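Pollen allergen Phl p 6 (PDB 1NLX) is a major timothy grass pollen allergen with a four-helix-bundle fold that can bind zinc, though its biological role in pollen is unsettled. Local coordinates at residues D33-F38 against D82-F87; E66-A71 against L89-A94. All coordinates share one frame; numbering follows the deposited sequence.

Contact 1: D33-F38 against D82-F87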
loop_
_atom_site.group_PDB
_atom_site.type_symbol
_atom_site.label_atom_id
_atom_site.label_comp_id
_atom_site.label_asym_id
_atom_site.label_seq_id
_atom_site.Cartn_x
_atom_site.Cartn_y
_atom_site.Cartn_z
ATOM N N ASP A 33 -34.623 30.923 10.354
ATOM C CA ASP A 33 -33.962 31.126 11.631
ATOM C C ASP A 33 -34.007 29.907 12.554
ATOM O O ASP A 33 -33.345 29.899 13.596
ATOM C CB ASP A 33 -34.588 32.316 12.362
ATOM C CG ASP A 33 -34.342 33.657 11.658
ATOM O OD1 ASP A 33 -34.935 34.667 12.110
ATOM O OD2 ASP A 33 -33.564 33.714 10.674
ATOM N N LYS A 34 -34.768 28.878 12.183
ATOM C CA LYS A 34 -34.900 27.695 13.030
ATOM C C LYS A 34 -33.611 26.954 13.381
ATOM O O LYS A 34 -33.370 26.649 14.550
ATOM C CB LYS A 34 -35.899 26.710 12.417
ATOM C CG LYS A 34 -37.366 26.996 12.742
ATOM C CD LYS A 34 -38.261 25.852 12.264
ATOM C CE LYS A 34 -39.568 25.757 13.050
ATOM N NZ LYS A 34 -40.510 26.853 12.714
ATOM N N TYR A 35 -32.784 26.652 12.387
ATOM C CA TYR A 35 -31.558 25.935 12.687
ATOM C C TYR A 35 -30.672 26.728 13.638
ATOM O O TYR A 35 -30.178 26.175 14.624
ATOM C CB TYR A 35 -30.786 25.588 11.416
ATOM C CG TYR A 35 -29.569 24.745 11.721
ATOM C CD1 TYR A 35 -29.684 23.561 12.448
ATOM C CD2 TYR A 35 -28.301 25.157 11.343
ATOM C CE1 TYR A 35 -28.568 22.814 12.797
ATOM C CE2 TYR A 35 -27.180 24.426 11.687
ATOM C CZ TYR A 35 -27.314 23.253 12.417
ATOM O OH TYR A 35 -26.187 22.540 12.780
ATOM N N LYS A 36 -30.474 28.013 13.340
ATOM C CA LYS A 36 -29.664 28.903 14.186
ATOM C C LYS A 36 -30.130 28.814 15.642
ATOM O O LYS A 36 -29.360 28.521 16.548
ATOM C CB LYS A 36 -29.846 30.377 13.788
ATOM C CG LYS A 36 -29.402 30.832 12.406
ATOM C CD LYS A 36 -29.904 32.277 12.173
ATOM C CE LYS A 36 -29.158 32.988 11.050
ATOM N NZ LYS A 36 -27.803 33.440 11.484
ATOM N N THR A 37 -31.406 29.118 15.837
ATOM C CA THR A 37 -32.048 29.143 17.140
ATOM C C THR A 37 -31.858 27.853 17.908
ATOM O O THR A 37 -31.429 27.863 19.070
ATOM C CB THR A 37 -33.550 29.391 16.985
ATOM O OG1 THR A 37 -33.758 30.555 16.177
ATOM C CG2 THR A 37 -34.198 29.592 18.345
ATOM N N PHE A 38 -32.204 26.742 17.263
ATOM C CA PHE A 38 -32.061 25.436 17.882
ATOM C C PHE A 38 -30.616 25.194 18.325
ATOM O O PHE A 38 -30.344 24.798 19.457
ATOM C CB PHE A 38 -32.447 24.337 16.901
ATOM C CG PHE A 38 -31.906 22.990 17.282
ATOM C CD1 PHE A 38 -32.525 22.235 18.266
ATOM C CD2 PHE A 38 -30.720 22.523 16.727
ATOM C CE1 PHE A 38 -31.964 21.035 18.696
ATOM C CE2 PHE A 38 -30.154 21.337 17.148
ATOM C CZ PHE A 38 -30.771 20.590 18.133
ATOM N N ASP A 82 -32.798 23.032 4.607
ATOM C CA ASP A 82 -32.860 21.667 5.143
ATOM C C ASP A 82 -32.029 21.407 6.398
ATOM O O ASP A 82 -32.229 20.392 7.072
ATOM C CB ASP A 82 -32.414 20.644 4.089
ATOM C CG ASP A 82 -33.030 20.889 2.724
ATOM O OD1 ASP A 82 -34.270 21.042 2.633
ATOM O OD2 ASP A 82 -32.260 20.915 1.735
ATOM N N LYS A 83 -31.097 22.299 6.706
ATOM C CA LYS A 83 -30.232 22.119 7.867
ATOM C C LYS A 83 -30.920 21.634 9.142
ATOM O O LYS A 83 -30.536 20.608 9.689
ATOM C CB LYS A 83 -29.465 23.408 8.150
ATOM C CG LYS A 83 -28.469 23.760 7.055
ATOM C CD LYS A 83 -27.659 24.995 7.406
ATOM C CE LYS A 83 -26.651 25.344 6.322
ATOM N NZ LYS A 83 -25.537 24.359 6.213
ATOM N N TYR A 84 -31.934 22.357 9.613
ATOM C CA TYR A 84 -32.623 21.966 10.841
ATOM C C TYR A 84 -33.148 20.540 10.787
ATOM O O TYR A 84 -32.900 19.738 11.685
ATOM C CB TYR A 84 -33.788 22.915 11.138
ATOM C CG TYR A 84 -34.515 22.603 12.435
ATOM C CD1 TYR A 84 -33.829 22.566 13.651
ATOM C CD2 TYR A 84 -35.888 22.359 12.449
ATOM C CE1 TYR A 84 -34.490 22.294 14.852
ATOM C CE2 TYR A 84 -36.561 22.087 13.643
ATOM C CZ TYR A 84 -35.852 22.052 14.847
ATOM O OH TYR A 84 -36.493 21.758 16.039
ATOM N N GLU A 85 -33.882 20.224 9.729
ATOM C CA GLU A 85 -34.440 18.891 9.587
ATOM C C GLU A 85 -33.335 17.842 9.485
ATOM O O GLU A 85 -33.461 16.753 10.035
ATOM C CB GLU A 85 -35.332 18.837 8.353
ATOM C CG GLU A 85 -36.053 17.515 8.160
ATOM C CD GLU A 85 -36.701 17.415 6.783
ATOM O OE1 GLU A 85 -37.367 16.391 6.504
ATOM O OE2 GLU A 85 -36.537 18.367 5.979
ATOM N N ALA A 86 -32.253 18.177 8.785
ATOM C CA ALA A 86 -31.127 17.259 8.622
ATOM C C ALA A 86 -30.521 16.904 9.971
ATOM O O ALA A 86 -30.206 15.748 10.241
ATOM C CB ALA A 86 -30.073 17.882 7.743
ATOM N N PHE A 87 -30.349 17.914 10.813
ATOM C CA PHE A 87 -29.782 17.721 12.136
ATOM C C PHE A 87 -30.694 16.854 12.998
ATOM O O PHE A 87 -30.271 15.814 13.503
ATOM C CB PHE A 87 -29.564 19.074 12.823
ATOM C CG PHE A 87 -28.880 18.971 14.160
ATOM C CD1 PHE A 87 -29.539 18.429 15.259
ATOM C CD2 PHE A 87 -27.558 19.375 14.306
ATOM C CE1 PHE A 87 -28.892 18.286 16.481
ATOM C CE2 PHE A 87 -26.905 19.236 15.528
ATOM C CZ PHE A 87 -27.573 18.690 16.616
#
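Three aromatic rings, Phe38 from one helix and Tyr84 and Phe87 from the other, form a cluster where residues 33-38 meet residues 82-87. Both ring pairs are offset edge-to-face. Tyr84 turns its edge to the face of Phe38, with centroids 5.6 Å apart, and Phe38 in turn presents its own edge to the face of Phe87, the centroids 4.9 Å apart and the planes at 61°. Phenylalanine suits position 38 because its ring serves both neighbours without bringing a polar group into the core.

A CH-pi contact lies beside the cluster: CB of Lys83 sits over one face of the Tyr35 ring, 4.1 Å from its centroid. With CG anti to the backbone N (chi1 -175°), the Tyr35 ring reaches past Lys83, and CE1 of Tyr35 comes within 3.9 Å of CB of Phe87. An aliphatic contact, CB of Tyr35 against CB of Tyr84 at 4.0 Å, marks where the backbones come nearest. Both tyrosines are only partly buried, so their rings can pack while a hydroxyl is tolerated.

No hydrogen bond crosses the interface. The lysines lend it their hydrocarbon stems, CB of Lys34 lying over a face of Tyr84, while NZ of Lys34 bonds to the carbonyl of Val29 and NZ of Lys83 to those of Ala75 and Ala78.

The axes of segments 33-38 and 82-87 approach to 8.2 Å at 48°. Helix 5-25 packs against this junction through Phe19, Ala22 and Met23, and helix 60-76 through Tyr72 and Ala75, so all four helices of the bundle converge here.

Contact 2: E66-A71 against L89-A94; sequences EVYNAA and LHFSEA. With ZN (zinc ion), chain P; ZN (zinc ion), chain B.
The ring of Phe91, on helix 80-99, meets Val67, Tyr68 and Ala71 on helix 60-76. CB of Phe91 begins the contact, 3.7 Å from CB of Ala71. A chi1 of -174° swings the ring away from its own backbone N and lays it beside the carbonyl carbon; CD1 then passes both the Ala71 methyl, at the ring's edge, and the carbonyl O of Val67. Farther out, CE1 of Phe91 touches CG2 of Val67 at 3.6 Å and CD2 of Tyr68 at 3.5 Å. CZ of Phe91, at the tip, lies 3.9 Å from CE2 of Tyr68. The Tyr68 and Phe91 rings meet rim to rim, their planes at 24°. Phenylalanine fits this buried place because its long flat side chain spans several neighbours without needing a polar partner.

Small residues bring the backbones together. CB of Ala94 rests 3.7 Å from CB of Val67, and Ala70 adds its methyl nearby; such short side chains let the nearly antiparallel axes of 66-71 and 89-94, at 156°, approach to 8.1 Å.

CB of His90 borders Ala70 and Ala71, while NE2 of His90 binds a zinc ion at 2.1 Å, completed by Glu93 and His105 of a second subunit. ND1 donates to the carbonyl O of Ala86, which helps fix the ring's rotation. Glu93 OE1 binds another zinc ion in the equivalent site, with His105 of its own chain and His90 of the second subunit. The apolar side of helix 80-99 thus packs against helix 60-76, while His90 and Glu93 ligate zinc between two subunits in this crystal.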
loop_
_atom_site.group_PDB
_atom_site.type_symbol
_atom_site.label_atom_id
_atom_site.label_comp_id
_atom_site.label_asym_id
_atom_site.label_seq_id
_atom_site.Cartn_x
_atom_site.Cartn_y
_atom_site.Cartn_z
ATOM N N GLU A 66 -19.995 11.257 18.863
ATOM C CA GLU A 66 -20.376 10.713 17.561
ATOM C C GLU A 66 -21.765 11.125 17.104
ATOM O O GLU A 66 -21.949 11.475 15.939
ATOM C CB GLU A 66 -20.338 9.193 17.578
ATOM C CG GLU A 66 -19.310 8.583 16.674
ATOM C CD GLU A 66 -19.533 8.898 15.218
ATOM O OE1 GLU A 66 -20.610 8.565 14.683
ATOM O OE2 GLU A 66 -18.616 9.469 14.604
ATOM N N VAL A 67 -22.753 11.062 17.996
ATOM C CA VAL A 67 -24.104 11.428 17.583
ATOM C C VAL A 67 -24.175 12.920 17.389
ATOM O O VAL A 67 -24.964 13.397 16.584
ATOM C CB VAL A 67 -25.204 10.978 18.592
ATOM C CG1 VAL A 67 -24.791 9.686 19.255
ATOM C CG2 VAL A 67 -25.481 12.053 19.604
ATOM N N TYR A 68 -23.358 13.663 18.131
ATOM C CA TYR A 68 -23.330 15.114 17.963
ATOM C C TYR A 68 -22.709 15.377 16.589
ATOM O O TYR A 68 -23.272 16.119 15.785
ATOM C CB TYR A 68 -22.497 15.772 19.063
ATOM C CG TYR A 68 -23.181 15.834 20.427
ATOM C CD1 TYR A 68 -22.442 15.736 21.608
ATOM C CD2 TYR A 68 -24.557 16.034 20.534
ATOM C CE1 TYR A 68 -23.059 15.837 22.855
ATOM C CE2 TYR A 68 -25.182 16.139 21.772
ATOM C CZ TYR A 68 -24.432 16.043 22.930
ATOM O OH TYR A 68 -25.054 16.181 24.162
ATOM N N ASN A 69 -21.570 14.738 16.306
ATOM C CA ASN A 69 -20.892 14.896 15.013
ATOM C C ASN A 69 -21.762 14.444 13.832
ATOM O O ASN A 69 -21.731 15.045 12.753
ATOM C CB ASN A 69 -19.563 14.127 14.997
ATOM C CG ASN A 69 -18.516 14.741 15.927
ATOM O OD1 ASN A 69 -18.319 15.962 15.937
ATOM N ND2 ASN A 69 -17.836 13.897 16.701
ATOM N N ALA A 70 -22.531 13.382 14.029
ATOM C CA ALA A 70 -23.409 12.902 12.979
ATOM C C ALA A 70 -24.364 14.026 12.600
ATOM O O ALA A 70 -24.480 14.375 11.425
ATOM C CB ALA A 70 -24.195 11.709 13.463
ATOM N N ALA A 71 -25.035 14.599 13.601
ATOM C CA ALA A 71 -26.001 15.669 13.364
ATOM C C ALA A 71 -25.400 17.002 12.906
ATOM O O ALA A 71 -25.965 17.657 12.023
ATOM C CB ALA A 71 -26.874 15.882 14.602
ATOM N N LEU A 89 -33.191 14.826 12.290
ATOM C CA LEU A 89 -33.321 13.470 11.787
ATOM C C LEU A 89 -32.114 12.614 12.139
ATOM O O LEU A 89 -32.261 11.535 12.709
ATOM C CB LEU A 89 -33.503 13.482 10.271
ATOM C CG LEU A 89 -33.541 12.104 9.611
ATOM C CD1 LEU A 89 -34.664 11.276 10.227
ATOM C CD2 LEU A 89 -33.733 12.265 8.106
ATOM N N HIS A 90 -30.920 13.091 11.803
ATOM C CA HIS A 90 -29.717 12.327 12.096
ATOM C C HIS A 90 -29.390 12.204 13.575
ATOM O O HIS A 90 -28.830 11.196 14.012
ATOM C CB HIS A 90 -28.537 12.905 11.342
ATOM C CG HIS A 90 -28.567 12.583 9.884
ATOM N ND1 HIS A 90 -29.356 13.271 8.988
ATOM C CD2 HIS A 90 -27.979 11.585 9.181
ATOM C CE1 HIS A 90 -29.256 12.707 7.795
ATOM N NE2 HIS A 90 -28.426 11.682 7.887
ATOM N N PHE A 91 -29.757 13.210 14.358
ATOM C CA PHE A 91 -29.486 13.159 15.784
ATOM C C PHE A 91 -30.351 12.107 16.465
ATOM O O PHE A 91 -29.855 11.247 17.206
ATOM C CB PHE A 91 -29.760 14.509 16.426
ATOM C CG PHE A 91 -29.362 14.571 17.858
ATOM C CD1 PHE A 91 -28.059 14.900 18.215
ATOM C CD2 PHE A 91 -30.279 14.256 18.856
ATOM C CE1 PHE A 91 -27.675 14.910 19.556
ATOM C CE2 PHE A 91 -29.907 14.261 20.194
ATOM C CZ PHE A 91 -28.601 14.588 20.548
ATOM N N SER A 92 -31.651 12.183 16.210
ATOM C CA SER A 92 -32.590 11.255 16.809
ATOM C C SER A 92 -32.225 9.807 16.519
ATOM O O SER A 92 -32.272 8.965 17.423
ATOM C CB SER A 92 -33.988 11.555 16.304
ATOM O OG SER A 92 -33.971 11.629 14.887
ATOM N N GLU A 93 -31.856 9.512 15.272
ATOM C CA GLU A 93 -31.500 8.147 14.915
ATOM C C GLU A 93 -30.179 7.718 15.543
ATOM O O GLU A 93 -30.091 6.654 16.157
ATOM C CB GLU A 93 -31.466 7.972 13.390
ATOM C CG GLU A 93 -32.872 7.962 12.792
ATOM C CD GLU A 93 -32.962 7.571 11.306
ATOM O OE1 GLU A 93 -34.113 7.484 10.817
ATOM O OE2 GLU A 93 -31.921 7.358 10.631
ATOM N N ALA A 94 -29.156 8.553 15.418
ATOM C CA ALA A 94 -27.857 8.216 15.990
ATOM C C ALA A 94 -27.972 7.944 17.480
ATOM O O ALA A 94 -27.326 7.040 17.998
ATOM C CB ALA A 94 -26.873 9.334 15.749
HETATM ZN ZN ZN P . -28.670 10.466 6.204
HETATM ZN ZN ZN B . -34.373 7.166 8.696
#

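Helix 80-99 serves both contacts, meeting helix 31-56 in contact 1 and helix 60-76 in contact 2. Their centres lie 13 Å apart, yet they touch directly: CD2 of Phe87 packs 3.3 Å from the carbonyl O of Ala71. Phe42 extends the aromatic core between them, meeting both Phe38 and Phe91, and Phe19 of helix 5-25 likewise reaches both. Contact 2 is the more central, about 6 Å from the centre of the chain against about 12 Å for contact 1. It also carries zinc ligands directly, whereas Lys83 of contact 1 lies about 8 Å from a different zinc ion. The bound arsenic touches Leu89 and Glu93 of contact 2 and is about 12 Å from the Phe87 side chain.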